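Local coordinates for protein short-chain dehydrogenase/reductase SDR (PDB 5VA8) that binds NADP in a Rossmann fold and, as a short-chain dehydrogenase/reductase, probably catalyses an NADP-dependent oxidation or reduction, at residues A18-A23 with V40-V45; K25-G30 with G192-D197; C31-A36 with A57-N62; S149-P154 with N188-I193. All blocks are in the same frame, centred on the assembly; numbering follows the deposited sequence.

Contact 1: residues A18-A23 with V40-V45; sequences ALVCAA and VNVTIV. With NAP (NADP nicotinamide-adenine-dinucleotide phosphate), chain E.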
# COMPACT_ATOMS: atom_id res chain seq x y z
N ALA A 18 1.39 -28.30 -15.71
CA ALA A 18 1.75 -27.49 -14.54
C ALA A 18 2.82 -28.19 -13.71
O ALA A 18 2.79 -29.41 -13.54
CB ALA A 18 0.54 -27.22 -13.64
N LEU A 19 3.76 -27.40 -13.21
CA LEU A 19 4.71 -27.84 -12.19
C LEU A 19 4.26 -27.22 -10.88
O LEU A 19 4.23 -25.99 -10.75
CB LEU A 19 6.13 -27.42 -12.55
CG LEU A 19 7.24 -27.74 -11.54
CD1 LEU A 19 7.31 -29.25 -11.27
CD2 LEU A 19 8.59 -27.24 -12.07
N VAL A 20 3.90 -28.05 -9.91
CA VAL A 20 3.35 -27.59 -8.63
C VAL A 20 4.33 -28.01 -7.54
O VAL A 20 4.47 -29.20 -7.23
CB VAL A 20 1.94 -28.16 -8.37
CG1 VAL A 20 1.31 -27.51 -7.14
CG2 VAL A 20 1.04 -27.94 -9.61
N CYS A 21 5.02 -27.03 -6.95
CA CYS A 21 6.07 -27.32 -5.97
C CYS A 21 5.51 -27.55 -4.57
O CYS A 21 4.54 -26.91 -4.15
CB CYS A 21 7.06 -26.16 -5.91
SG CYS A 21 7.91 -25.86 -7.45
N ALA A 22 6.14 -28.47 -3.84
CA ALA A 22 5.87 -28.68 -2.42
C ALA A 22 4.39 -28.99 -2.21
O ALA A 22 3.64 -28.27 -1.53
CB ALA A 22 6.34 -27.47 -1.61
N ALA A 23 3.96 -30.10 -2.81
CA ALA A 23 2.54 -30.27 -3.08
C ALA A 23 2.03 -31.67 -2.76
O ALA A 23 0.98 -32.07 -3.29
CB ALA A 23 2.25 -29.93 -4.55
N VAL A 40 -5.68 -30.05 -16.04
CA VAL A 40 -4.26 -29.77 -16.18
C VAL A 40 -3.45 -31.00 -15.80
O VAL A 40 -3.71 -31.63 -14.76
CB VAL A 40 -3.86 -28.57 -15.30
CG1 VAL A 40 -2.36 -28.30 -15.42
CG2 VAL A 40 -4.68 -27.33 -15.67
N ASN A 41 -2.46 -31.35 -16.62
CA ASN A 41 -1.50 -32.38 -16.24
C ASN A 41 -0.54 -31.81 -15.21
O ASN A 41 0.10 -30.78 -15.47
CB ASN A 41 -0.75 -32.88 -17.48
CG ASN A 41 -1.67 -33.53 -18.49
OD1 ASN A 41 -2.48 -34.39 -18.14
ND2 ASN A 41 -1.56 -33.10 -19.74
N VAL A 42 -0.42 -32.44 -14.05
CA VAL A 42 0.33 -31.84 -12.95
C VAL A 42 1.54 -32.70 -12.61
O VAL A 42 1.46 -33.93 -12.56
CB VAL A 42 -0.54 -31.61 -11.69
CG1 VAL A 42 -1.60 -30.54 -11.97
CG2 VAL A 42 -1.18 -32.92 -11.22
N THR A 43 2.67 -32.03 -12.40
CA THR A 43 3.86 -32.63 -11.82
C THR A 43 3.98 -32.08 -10.41
O THR A 43 4.11 -30.86 -10.23
CB THR A 43 5.09 -32.28 -12.65
OG1 THR A 43 4.97 -32.86 -13.95
CG2 THR A 43 6.36 -32.79 -11.98
N ILE A 44 3.88 -32.96 -9.41
CA ILE A 44 3.92 -32.54 -8.01
C ILE A 44 5.27 -32.94 -7.42
O ILE A 44 5.81 -34.01 -7.72
CB ILE A 44 2.75 -33.10 -7.18
CG1 ILE A 44 2.69 -34.63 -7.21
CG2 ILE A 44 1.42 -32.52 -7.66
CD1 ILE A 44 1.63 -35.18 -6.23
N VAL A 45 5.80 -32.06 -6.59
CA VAL A 45 7.14 -32.18 -6.02
C VAL A 45 7.04 -32.18 -4.51
O VAL A 45 6.36 -31.33 -3.92
CB VAL A 45 8.05 -31.03 -6.49
CG1 VAL A 45 9.42 -31.15 -5.85
CG2 VAL A 45 8.18 -31.01 -8.03
PA NAP E . 2.25 -28.28 4.73
O1A NAP E . 0.84 -28.69 4.92
O2A NAP E . 3.22 -28.76 5.79
O5B NAP E . 2.68 -28.81 3.28
C5B NAP E . 4.02 -28.56 2.83
C4B NAP E . 4.24 -29.41 1.61
O4B NAP E . 5.46 -28.99 0.97
C3B NAP E . 4.42 -30.90 1.88
O3B NAP E . 3.96 -31.65 0.77
C2B NAP E . 5.94 -31.01 2.02
O2B NAP E . 6.33 -32.40 1.85
C1B NAP E . 6.37 -30.07 0.89
N9A NAP E . 7.71 -29.51 1.04
C8A NAP E . 8.17 -28.75 2.08
N7A NAP E . 9.39 -28.29 1.91
C5A NAP E . 9.76 -28.80 0.68
C6A NAP E . 10.95 -28.69 -0.07
N6A NAP E . 12.02 -28.00 0.33
N1A NAP E . 11.00 -29.34 -1.26
C2A NAP E . 9.93 -30.03 -1.66
N3A NAP E . 8.76 -30.20 -1.04
C4A NAP E . 8.74 -29.56 0.13
O3 NAP E . 2.38 -26.69 4.66
PN NAP E . 1.40 -25.54 4.11
O1N NAP E . 0.74 -26.00 2.88
O2N NAP E . 0.58 -25.08 5.25
O5D NAP E . 2.48 -24.41 3.78
C5D NAP E . 2.97 -24.21 2.44
C4D NAP E . 3.73 -22.91 2.46
O4D NAP E . 2.81 -21.83 2.77
C3D NAP E . 4.85 -22.81 3.51
O3D NAP E . 5.94 -22.03 3.01
C2D NAP E . 4.16 -22.07 4.66
O2D NAP E . 5.05 -21.38 5.53
C1D NAP E . 3.31 -21.10 3.84
N1N NAP E . 2.17 -20.52 4.59
C2N NAP E . 1.33 -21.33 5.26
C3N NAP E . 0.23 -20.79 5.90
C7N NAP E . -0.79 -21.58 6.67
O7N NAP E . -1.46 -21.01 7.55
N7N NAP E . -0.85 -22.90 6.47
C4N NAP E . -0.01 -19.43 5.77
C5N NAP E . 0.89 -18.63 5.08
C6N NAP E . 1.99 -19.19 4.51
P2B NAP E . 7.78 -32.92 2.34
O1X NAP E . 8.78 -32.31 1.43
O2X NAP E . 7.96 -32.48 3.80
O3X NAP E . 7.67 -34.45 2.21
O HOH W 1 3.03 -31.89 -15.69
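Ala18 and Val20 are joined to the strand 41-45 by a parallel ladder of backbone hydrogen bonds. Ala18 N donates to Asn41 O, Thr43 N to Ala18 O at 2.9 Å, and Val20 N to Thr43 O at 2.8 Å, the last almost straight (176° at the hydrogen). The rung from Val45 N to Val20 O is longer, 3.2 Å, and more bent. Beyond it the segment 18-23 leaves the strand, and Ala23 N reaches back to Val45 O at 2.9 Å. These are the two strands of the first beta-alpha-beta unit of the Rossmann fold; the turn after the first strand passes beside the adenosine ribose of NADP, with Ala22 CB 3.1 Å from ribose O4B. Apolar contacts lie on both faces. On one, Leu19 CD1 touches Thr43 CG2 and, at 3.8 Å, Val45 CG2; chi1 of 177° and chi2 of 58° together bring CD1 to this place. On the other, Ala18 CB meets Val40 CG1 at 3.6 Å and Ala23 CB meets Ile44 CG2, on the side covered by helix 26-37. Thr43 OG1 is hydrogen-bonded to Gln68 NE2 and shares a water with Ala18 O.

Contact 2: residues K25-G30 with G192-D197; sequences KGLGRG and GIFDTD. With NAP (NADP nicotinamide-adenine-dinucleotide phosphate), chain E; TCE (3,3',3''-phosphanetriyltripropanoic acid), chain F.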
# COMPACT_ATOMS: atom_id res chain seq x y z
N LYS A 25 1.12 -32.24 0.29
CA LYS A 25 0.24 -31.87 1.40
C LYS A 25 -0.12 -30.40 1.29
O LYS A 25 0.52 -29.63 0.57
CB LYS A 25 0.91 -32.12 2.77
CG LYS A 25 1.43 -33.53 2.96
CD LYS A 25 2.41 -33.60 4.12
CE LYS A 25 1.80 -33.06 5.39
NZ LYS A 25 2.73 -33.10 6.56
N GLY A 26 -1.17 -30.02 2.03
CA GLY A 26 -1.41 -28.62 2.36
C GLY A 26 -1.82 -27.77 1.16
O GLY A 26 -2.53 -28.22 0.25
N LEU A 27 -1.36 -26.51 1.18
CA LEU A 27 -1.75 -25.56 0.14
C LEU A 27 -1.26 -26.00 -1.23
O LEU A 27 -1.98 -25.84 -2.23
CB LEU A 27 -1.20 -24.18 0.46
CG LEU A 27 -1.66 -23.60 1.79
CD1 LEU A 27 -1.05 -22.23 1.98
CD2 LEU A 27 -3.18 -23.54 1.84
N GLY A 28 -0.04 -26.53 -1.31
CA GLY A 28 0.45 -27.00 -2.60
C GLY A 28 -0.40 -28.12 -3.15
O GLY A 28 -0.75 -28.13 -4.33
N ARG A 29 -0.75 -29.10 -2.29
CA ARG A 29 -1.67 -30.14 -2.73
C ARG A 29 -3.00 -29.54 -3.19
O ARG A 29 -3.55 -29.95 -4.23
CB ARG A 29 -1.92 -31.16 -1.60
CG ARG A 29 -2.93 -32.23 -2.02
CD ARG A 29 -3.15 -33.33 -0.98
NE ARG A 29 -4.20 -34.23 -1.44
CZ ARG A 29 -4.59 -35.34 -0.82
NH1 ARG A 29 -4.01 -35.71 0.32
NH2 ARG A 29 -5.55 -36.09 -1.33
N GLY A 30 -3.52 -28.57 -2.45
CA GLY A 30 -4.77 -27.94 -2.85
C GLY A 30 -4.69 -27.32 -4.24
O GLY A 30 -5.65 -27.39 -5.01
N GLY A 192 -3.50 -16.13 4.64
CA GLY A 192 -3.62 -15.95 6.07
C GLY A 192 -3.47 -17.31 6.73
O GLY A 192 -2.69 -18.13 6.25
N ILE A 193 -4.21 -17.60 7.79
CA ILE A 193 -4.03 -18.89 8.45
C ILE A 193 -4.92 -19.94 7.78
O ILE A 193 -6.13 -19.74 7.62
CB ILE A 193 -4.27 -18.80 9.97
CG1 ILE A 193 -4.00 -20.17 10.61
CG2 ILE A 193 -5.65 -18.27 10.29
CD1 ILE A 193 -3.98 -20.15 12.13
N PHE A 194 -4.29 -21.04 7.35
CA PHE A 194 -4.98 -22.13 6.67
C PHE A 194 -4.80 -23.42 7.45
O PHE A 194 -3.74 -23.67 8.03
CB PHE A 194 -4.47 -22.29 5.24
CG PHE A 194 -5.16 -21.38 4.27
CD1 PHE A 194 -6.10 -21.89 3.38
CD2 PHE A 194 -4.93 -20.01 4.29
CE1 PHE A 194 -6.78 -21.06 2.51
CE2 PHE A 194 -5.60 -19.17 3.41
CZ PHE A 194 -6.52 -19.69 2.52
N ASP A 195 -5.86 -24.24 7.45
CA ASP A 195 -5.97 -25.45 8.25
C ASP A 195 -5.14 -26.57 7.62
O ASP A 195 -5.66 -27.47 6.96
CB ASP A 195 -7.44 -25.84 8.37
CG ASP A 195 -7.70 -26.75 9.54
OD1 ASP A 195 -6.75 -27.05 10.29
OD2 ASP A 195 -8.87 -27.15 9.71
N THR A 196 -3.83 -26.51 7.83
CA THR A 196 -2.90 -27.53 7.34
C THR A 196 -2.07 -28.08 8.50
O THR A 196 -2.17 -27.63 9.64
CB THR A 196 -1.93 -26.98 6.29
OG1 THR A 196 -1.01 -26.10 6.93
CG2 THR A 196 -2.67 -26.23 5.18
N ASP A 197 -1.23 -29.07 8.18
CA ASP A 197 -0.34 -29.62 9.20
C ASP A 197 0.64 -28.59 9.74
O ASP A 197 1.14 -28.76 10.85
CB ASP A 197 0.44 -30.81 8.64
CG ASP A 197 -0.40 -32.06 8.53
OD1 ASP A 197 -1.56 -32.06 8.99
OD2 ASP A 197 0.11 -33.05 7.97
PA NAP E . 2.25 -28.28 4.73
O1A NAP E . 0.84 -28.69 4.92
O2A NAP E . 3.22 -28.76 5.79
O5B NAP E . 2.68 -28.81 3.28
C5B NAP E . 4.02 -28.56 2.83
C4B NAP E . 4.24 -29.41 1.61
O4B NAP E . 5.46 -28.99 0.97
C3B NAP E . 4.42 -30.90 1.88
O3B NAP E . 3.96 -31.65 0.77
C2B NAP E . 5.94 -31.01 2.02
O2B NAP E . 6.33 -32.40 1.85
C1B NAP E . 6.37 -30.07 0.89
N9A NAP E . 7.71 -29.51 1.04
C8A NAP E . 8.17 -28.75 2.08
N7A NAP E . 9.39 -28.29 1.91
C5A NAP E . 9.76 -28.80 0.68
C6A NAP E . 10.95 -28.69 -0.07
N6A NAP E . 12.02 -28.00 0.33
N1A NAP E . 11.00 -29.34 -1.26
C2A NAP E . 9.93 -30.03 -1.66
N3A NAP E . 8.76 -30.20 -1.04
C4A NAP E . 8.74 -29.56 0.13
O3 NAP E . 2.38 -26.69 4.66
PN NAP E . 1.40 -25.54 4.11
O1N NAP E . 0.74 -26.00 2.88
O2N NAP E . 0.58 -25.08 5.25
O5D NAP E . 2.48 -24.41 3.78
C5D NAP E . 2.97 -24.21 2.44
C4D NAP E . 3.73 -22.91 2.46
O4D NAP E . 2.81 -21.83 2.77
C3D NAP E . 4.85 -22.81 3.51
O3D NAP E . 5.94 -22.03 3.01
C2D NAP E . 4.16 -22.07 4.66
O2D NAP E . 5.05 -21.38 5.53
C1D NAP E . 3.31 -21.10 3.84
N1N NAP E . 2.17 -20.52 4.59
C2N NAP E . 1.33 -21.33 5.26
C3N NAP E . 0.23 -20.79 5.90
C7N NAP E . -0.79 -21.58 6.67
O7N NAP E . -1.46 -21.01 7.55
N7N NAP E . -0.85 -22.90 6.47
C4N NAP E . -0.01 -19.43 5.77
C5N NAP E . 0.89 -18.63 5.08
C6N NAP E . 1.99 -19.19 4.51
P2B NAP E . 7.78 -32.92 2.34
O1X NAP E . 8.78 -32.31 1.43
O2X NAP E . 7.96 -32.48 3.80
O3X NAP E . 7.67 -34.45 2.21
O16 TCE F . 6.21 -18.38 6.65
C14 TCE F . 5.08 -17.87 6.86
O15 TCE F . 4.89 -16.64 6.69
C5 TCE F . 3.93 -18.75 7.35
C2 TCE F . 2.80 -17.84 7.84
P TCE F . 1.29 -18.88 8.16
C3 TCE F . 1.72 -20.45 9.03
C6 TCE F . 2.21 -19.96 10.39
C8 TCE F . 2.70 -21.18 11.15
O10 TCE F . 2.26 -21.37 12.30
O9 TCE F . 3.53 -21.97 10.62
C1 TCE F . 0.08 -17.87 9.11
C4 TCE F . -0.27 -16.65 8.27
C11 TCE F . -1.21 -15.79 9.09
O12 TCE F . -1.72 -14.74 8.60
O13 TCE F . -1.47 -16.14 10.26
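Lys25 runs along the adenosine ribose of NADP to Asp197, and its side chain can be followed atom by atom. CB lies 3.7 Å from the ribose O3B, the same hydroxyl oxygen that Lys25 N bonds weakly; CG and CD continue past O3B and C3B. A bend at chi3 (55°) then turns the chain, so that CE comes close to the carboxylate of Asp197 and NZ forms a salt bridge with Asp197 OD2 at 3.0 Å, a weak hydrogen bond in its geometry. The two side chains meet perpendicular to each other. Farther in, Leu27 CD2 rests obliquely against the Phe194 ring, 3.7 Å from CD1, while Thr196 CG2 lies against Gly26 CA. The cofactor is gripped between the two segments: Leu27 N donates to phosphate oxygen O1N at 2.7 Å, Thr196 OG1 donates to O2N at 2.5 Å, and Phe194 N donates to the carboxamide O7N at 2.8 Å, nearly straight (170°). The Thr196 hydroxyl also caps the following helix by accepting from Arg198 N. Phe194 O takes a weak bond from N7N; with the bond to O7N, this pairing probably sets the rotation of the carboxamide. Gly26, at positive phi, passes close to the phosphates, its CA 3.4 Å from NAP O1A. The glycine-rich turn that opens helix 26-37 thus faces the loop between strand 184-191 and helix 197-210, with Phe236 of helix 233-243 packed against both Leu27 and Phe194.

Contact 3: residues C31-A36 with A57-N62; sequences CAEALA and AAIRAN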
# COMPACT_ATOMS: atom_id res chain seq x y z
N CYS A 31 -3.55 -26.69 -4.56
CA CYS A 31 -3.37 -26.14 -5.91
C CYS A 31 -3.30 -27.25 -6.95
O CYS A 31 -3.92 -27.14 -8.02
CB CYS A 31 -2.11 -25.28 -5.97
SG CYS A 31 -2.20 -23.78 -4.97
N ALA A 32 -2.55 -28.32 -6.67
CA ALA A 32 -2.45 -29.41 -7.62
C ALA A 32 -3.80 -30.05 -7.89
O ALA A 32 -4.14 -30.33 -9.04
CB ALA A 32 -1.47 -30.47 -7.10
N GLU A 33 -4.59 -30.28 -6.84
CA GLU A 33 -5.91 -30.90 -7.02
C GLU A 33 -6.82 -30.00 -7.84
O GLU A 33 -7.59 -30.48 -8.68
CB GLU A 33 -6.54 -31.22 -5.67
CG GLU A 33 -5.72 -32.22 -4.85
CD GLU A 33 -6.53 -32.99 -3.83
OE1 GLU A 33 -7.44 -33.73 -4.25
OE2 GLU A 33 -6.24 -32.87 -2.62
N ALA A 34 -6.78 -28.69 -7.59
CA ALA A 34 -7.68 -27.78 -8.29
C ALA A 34 -7.30 -27.66 -9.76
O ALA A 34 -8.18 -27.63 -10.63
CB ALA A 34 -7.67 -26.40 -7.63
N LEU A 35 -5.99 -27.62 -10.07
CA LEU A 35 -5.56 -27.59 -11.46
C LEU A 35 -5.92 -28.90 -12.17
O LEU A 35 -6.46 -28.89 -13.28
CB LEU A 35 -4.06 -27.31 -11.55
CG LEU A 35 -3.63 -25.91 -11.10
CD1 LEU A 35 -2.11 -25.83 -10.93
CD2 LEU A 35 -4.13 -24.85 -12.09
N ALA A 36 -5.65 -30.04 -11.52
CA ALA A 36 -6.01 -31.32 -12.12
C ALA A 36 -7.51 -31.41 -12.38
O ALA A 36 -7.94 -31.99 -13.40
CB ALA A 36 -5.56 -32.47 -11.21
N ALA A 57 -1.28 -40.73 -6.49
CA ALA A 57 -2.29 -41.73 -6.83
C ALA A 57 -3.70 -41.17 -6.64
O ALA A 57 -4.59 -41.44 -7.45
CB ALA A 57 -2.10 -42.98 -5.99
N ALA A 58 -3.91 -40.39 -5.58
CA ALA A 58 -5.22 -39.80 -5.35
C ALA A 58 -5.63 -38.87 -6.48
O ALA A 58 -6.77 -38.91 -6.95
CB ALA A 58 -5.24 -39.07 -4.01
N ILE A 59 -4.71 -38.01 -6.93
CA ILE A 59 -5.06 -37.05 -7.98
C ILE A 59 -5.33 -37.77 -9.29
O ILE A 59 -6.26 -37.42 -10.03
CB ILE A 59 -3.95 -35.99 -8.11
CG1 ILE A 59 -3.86 -35.16 -6.83
CG2 ILE A 59 -4.20 -35.08 -9.31
CD1 ILE A 59 -2.68 -34.18 -6.82
N ARG A 60 -4.53 -38.80 -9.61
CA ARG A 60 -4.80 -39.64 -10.77
C ARG A 60 -6.21 -40.20 -10.73
O ARG A 60 -6.95 -40.14 -11.72
CB ARG A 60 -3.80 -40.80 -10.84
CG ARG A 60 -2.59 -40.50 -11.66
CD ARG A 60 -1.63 -41.69 -11.70
NE ARG A 60 -0.28 -41.16 -11.69
CZ ARG A 60 0.59 -41.31 -10.70
NH1 ARG A 60 0.29 -42.04 -9.63
NH2 ARG A 60 1.78 -40.74 -10.81
N ALA A 61 -6.59 -40.77 -9.59
CA ALA A 61 -7.90 -41.38 -9.47
C ALA A 61 -9.01 -40.33 -9.53
O ALA A 61 -10.06 -40.57 -10.12
CB ALA A 61 -7.99 -42.19 -8.18
N ASN A 62 -8.78 -39.16 -8.93
CA ASN A 62 -9.81 -38.14 -8.86
C ASN A 62 -10.01 -37.44 -10.20
O ASN A 62 -11.15 -37.15 -10.60
CB ASN A 62 -9.45 -37.09 -7.81
CG ASN A 62 -9.61 -37.61 -6.39
OD1 ASN A 62 -10.24 -38.64 -6.16
ND2 ASN A 62 -9.03 -36.89 -5.44
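The carboxylate of Glu33 and the amide of Asn62 are the flat groups here, their planes only 17° apart. They lie side by side, without a hydrogen bond between them: Glu33 OE1 is 3.7 Å from Asn62 ND2, and the two side chains run obliquely to one another. The firmer partner of the carboxylate is Arg29, one turn earlier on the same helix, whose NE makes a salt bridge with Glu33 OE2. Next to this polar pair Ile59 fills the gap between the helices. Its CG2, anti to the backbone N because chi1 is -65°, presses on Ala36 CB at 3.5 Å, while CG1 extends to CD1 in the other direction along the helix and brings CD1 to 3.9 Å from Ala32 CB. Glu33 contributes its aliphatic part, with CG 4.0 Å from Ile59 CG1. One branched side chain therefore spans the two alanines, set one helical turn apart, and the methylene of the glutamate between them. Small residues at 32 and 36 leave room for it, and the axes of 31-36 and 57-62 come within 10.1 Å at 22°. Ala32 also touches Val20 and Ile44 of the sheet. Two neighbouring helices, 26-37 and 49-63, laid side by side on the same face of a parallel sheet belong to the alpha/beta layering of a Rossmann fold, here in the first half, on the adenosine side.

Contact 4: residues S149-P154 with N188-I193; sequences SSVKAP and NLLPGI. With TCE (3,3',3''-phosphanetriyltripropanoic acid), chain F; NAP (NADP nicotinamide-adenine-dinucleotide phosphate), chain E.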
# COMPACT_ATOMS: atom_id res chain seq x y z
N SER A 149 0.74 -13.76 4.27
CA SER A 149 0.30 -12.47 4.77
C SER A 149 1.45 -11.67 5.38
O SER A 149 1.32 -10.46 5.56
CB SER A 149 -0.79 -12.66 5.83
OG SER A 149 -0.23 -13.18 7.03
N SER A 150 2.57 -12.34 5.71
CA SER A 150 3.73 -11.67 6.31
C SER A 150 4.29 -10.54 5.44
O SER A 150 4.99 -9.67 5.97
CB SER A 150 4.84 -12.68 6.58
OG SER A 150 5.42 -13.10 5.34
N VAL A 151 4.01 -10.54 4.13
CA VAL A 151 4.49 -9.44 3.29
C VAL A 151 3.60 -8.21 3.39
O VAL A 151 4.04 -7.11 3.02
CB VAL A 151 4.62 -9.88 1.82
CG1 VAL A 151 5.43 -11.17 1.70
CG2 VAL A 151 3.28 -10.04 1.18
N LYS A 152 2.37 -8.35 3.91
CA LYS A 152 1.47 -7.22 4.12
C LYS A 152 1.57 -6.67 5.54
O LYS A 152 1.47 -5.46 5.75
CB LYS A 152 0.01 -7.61 3.84
CG LYS A 152 -0.29 -8.09 2.43
CD LYS A 152 -0.17 -6.96 1.42
CE LYS A 152 -1.28 -5.91 1.60
NZ LYS A 152 -1.16 -4.86 0.53
N ALA A 153 1.76 -7.55 6.51
CA ALA A 153 1.92 -7.15 7.90
C ALA A 153 2.85 -8.16 8.54
O ALA A 153 2.59 -9.37 8.46
CB ALA A 153 0.58 -7.09 8.63
N PRO A 154 3.95 -7.72 9.16
CA PRO A 154 4.91 -8.69 9.70
C PRO A 154 4.28 -9.56 10.77
O PRO A 154 3.48 -9.09 11.59
CB PRO A 154 6.02 -7.80 10.27
CG PRO A 154 5.32 -6.48 10.58
CD PRO A 154 4.34 -6.33 9.45
N ASN A 188 1.06 -13.38 -6.99
CA ASN A 188 1.34 -13.98 -5.69
C ASN A 188 0.04 -14.24 -4.95
O ASN A 188 -0.87 -13.40 -4.96
CB ASN A 188 2.26 -13.09 -4.87
CG ASN A 188 3.48 -12.64 -5.65
OD1 ASN A 188 4.15 -13.45 -6.28
ND2 ASN A 188 3.75 -11.33 -5.65
N LEU A 189 -0.04 -15.41 -4.31
CA LEU A 189 -1.16 -15.78 -3.46
C LEU A 189 -0.67 -15.77 -2.02
O LEU A 189 0.24 -16.53 -1.68
CB LEU A 189 -1.70 -17.16 -3.82
CG LEU A 189 -2.80 -17.31 -4.86
CD1 LEU A 189 -3.24 -18.76 -4.91
CD2 LEU A 189 -3.98 -16.37 -4.56
N LEU A 190 -1.29 -14.93 -1.19
CA LEU A 190 -0.82 -14.67 0.17
C LEU A 190 -1.79 -15.31 1.16
O LEU A 190 -2.86 -14.73 1.44
CB LEU A 190 -0.73 -13.16 0.43
CG LEU A 190 0.31 -12.28 -0.28
CD1 LEU A 190 0.27 -12.39 -1.80
CD2 LEU A 190 0.05 -10.83 0.11
N PRO A 191 -1.47 -16.47 1.73
CA PRO A 191 -2.38 -17.06 2.71
C PRO A 191 -2.32 -16.34 4.04
O PRO A 191 -1.24 -15.97 4.52
CB PRO A 191 -1.88 -18.51 2.86
CG PRO A 191 -0.68 -18.64 1.98
CD PRO A 191 -0.26 -17.28 1.51
N GLY A 192 -3.50 -16.13 4.64
CA GLY A 192 -3.62 -15.95 6.07
C GLY A 192 -3.47 -17.31 6.73
O GLY A 192 -2.69 -18.13 6.25
N ILE A 193 -4.21 -17.60 7.79
CA ILE A 193 -4.03 -18.89 8.45
C ILE A 193 -4.92 -19.94 7.78
O ILE A 193 -6.13 -19.74 7.62
CB ILE A 193 -4.27 -18.80 9.97
CG1 ILE A 193 -4.00 -20.17 10.61
CG2 ILE A 193 -5.65 -18.27 10.29
CD1 ILE A 193 -3.98 -20.15 12.13
O16 TCE F . 6.21 -18.38 6.65
C14 TCE F . 5.08 -17.87 6.86
O15 TCE F . 4.89 -16.64 6.69
C5 TCE F . 3.93 -18.75 7.35
C2 TCE F . 2.80 -17.84 7.84
P TCE F . 1.29 -18.88 8.16
C3 TCE F . 1.72 -20.45 9.03
C6 TCE F . 2.21 -19.96 10.39
C8 TCE F . 2.70 -21.18 11.15
O10 TCE F . 2.26 -21.37 12.30
O9 TCE F . 3.53 -21.97 10.62
C1 TCE F . 0.08 -17.87 9.11
C4 TCE F . -0.27 -16.65 8.27
C11 TCE F . -1.21 -15.79 9.09
O12 TCE F . -1.72 -14.74 8.60
O13 TCE F . -1.47 -16.14 10.26
PA NAP E . 2.25 -28.28 4.73
O1A NAP E . 0.84 -28.69 4.92
O2A NAP E . 3.22 -28.76 5.79
O5B NAP E . 2.68 -28.81 3.28
C5B NAP E . 4.02 -28.56 2.83
C4B NAP E . 4.24 -29.41 1.61
O4B NAP E . 5.46 -28.99 0.97
C3B NAP E . 4.42 -30.90 1.88
O3B NAP E . 3.96 -31.65 0.77
C2B NAP E . 5.94 -31.01 2.02
O2B NAP E . 6.33 -32.40 1.85
C1B NAP E . 6.37 -30.07 0.89
N9A NAP E . 7.71 -29.51 1.04
C8A NAP E . 8.17 -28.75 2.08
N7A NAP E . 9.39 -28.29 1.91
C5A NAP E . 9.76 -28.80 0.68
C6A NAP E . 10.95 -28.69 -0.07
N6A NAP E . 12.02 -28.00 0.33
N1A NAP E . 11.00 -29.34 -1.26
C2A NAP E . 9.93 -30.03 -1.66
N3A NAP E . 8.76 -30.20 -1.04
C4A NAP E . 8.74 -29.56 0.13
O3 NAP E . 2.38 -26.69 4.66
PN NAP E . 1.40 -25.54 4.11
O1N NAP E . 0.74 -26.00 2.88
O2N NAP E . 0.58 -25.08 5.25
O5D NAP E . 2.48 -24.41 3.78
C5D NAP E . 2.97 -24.21 2.44
C4D NAP E . 3.73 -22.91 2.46
O4D NAP E . 2.81 -21.83 2.77
C3D NAP E . 4.85 -22.81 3.51
O3D NAP E . 5.94 -22.03 3.01
C2D NAP E . 4.16 -22.07 4.66
O2D NAP E . 5.05 -21.38 5.53
C1D NAP E . 3.31 -21.10 3.84
N1N NAP E . 2.17 -20.52 4.59
C2N NAP E . 1.33 -21.33 5.26
C3N NAP E . 0.23 -20.79 5.90
C7N NAP E . -0.79 -21.58 6.67
O7N NAP E . -1.46 -21.01 7.55
N7N NAP E . -0.85 -22.90 6.47
C4N NAP E . -0.01 -19.43 5.77
C5N NAP E . 0.89 -18.63 5.08
C6N NAP E . 1.99 -19.19 4.51
P2B NAP E . 7.78 -32.92 2.34
O1X NAP E . 8.78 -32.31 1.43
O2X NAP E . 7.96 -32.48 3.80
O3X NAP E . 7.67 -34.45 2.21
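Ser149 chi1 of 72° turns OG to the ligand, while Leu190 chi1 of -68° with a chi2 near +60° brings CD2 to Val151 and Lys152. Ser149 OG donates to the carboxylate oxygen O12 of the bound phosphine tricarboxylate at 2.7 Å. Its backbone N bonds Pro191 O at 3.0 Å, arriving well out of the carbonyl plane. The loop following strand 141-146 is thereby pinned to strand 184-191 at the C-terminal end of the Rossmann sheet, where the cofactor and the ligand sit. Pro191 turns its ring to the nicotinamide, CG 3.5 Å from C5N, and Gly192 O lies 3.0 Å from C4N. Apolar contact is tight around Leu190 CD2, with Val151 CG2 at 3.5 Å, closer than usual for two methyls, and Lys152 CG at 3.6 Å. Lys152 NZ continues to a salt bridge with the C-terminal carboxylate of Tyr267 of the same chain, and Tyr267 of the second subunit packs on Val151 and Lys152.

In the fold
From the N terminus, strand 17-20 leads through the glycine-rich turn into helix 26-37 and on to strand 41-46, where contact 1 closes the first loop. Contact 3 then closes between helix 26-37 and helix 49-63, its segments alternating with those of contact 1. Contact 4 opens only after both have closed and ties the loop beyond strand 141-146 to strand 184-191. Contact 2 spans the longest loop: it starts at the head of helix 26-37, crosses contact 1, encloses contact 3, and ends on the segment that contact 4 also uses, sharing Gly192 and Ile193. Contacts 1, 2 and 4 all touch NADP; contact 3 does not.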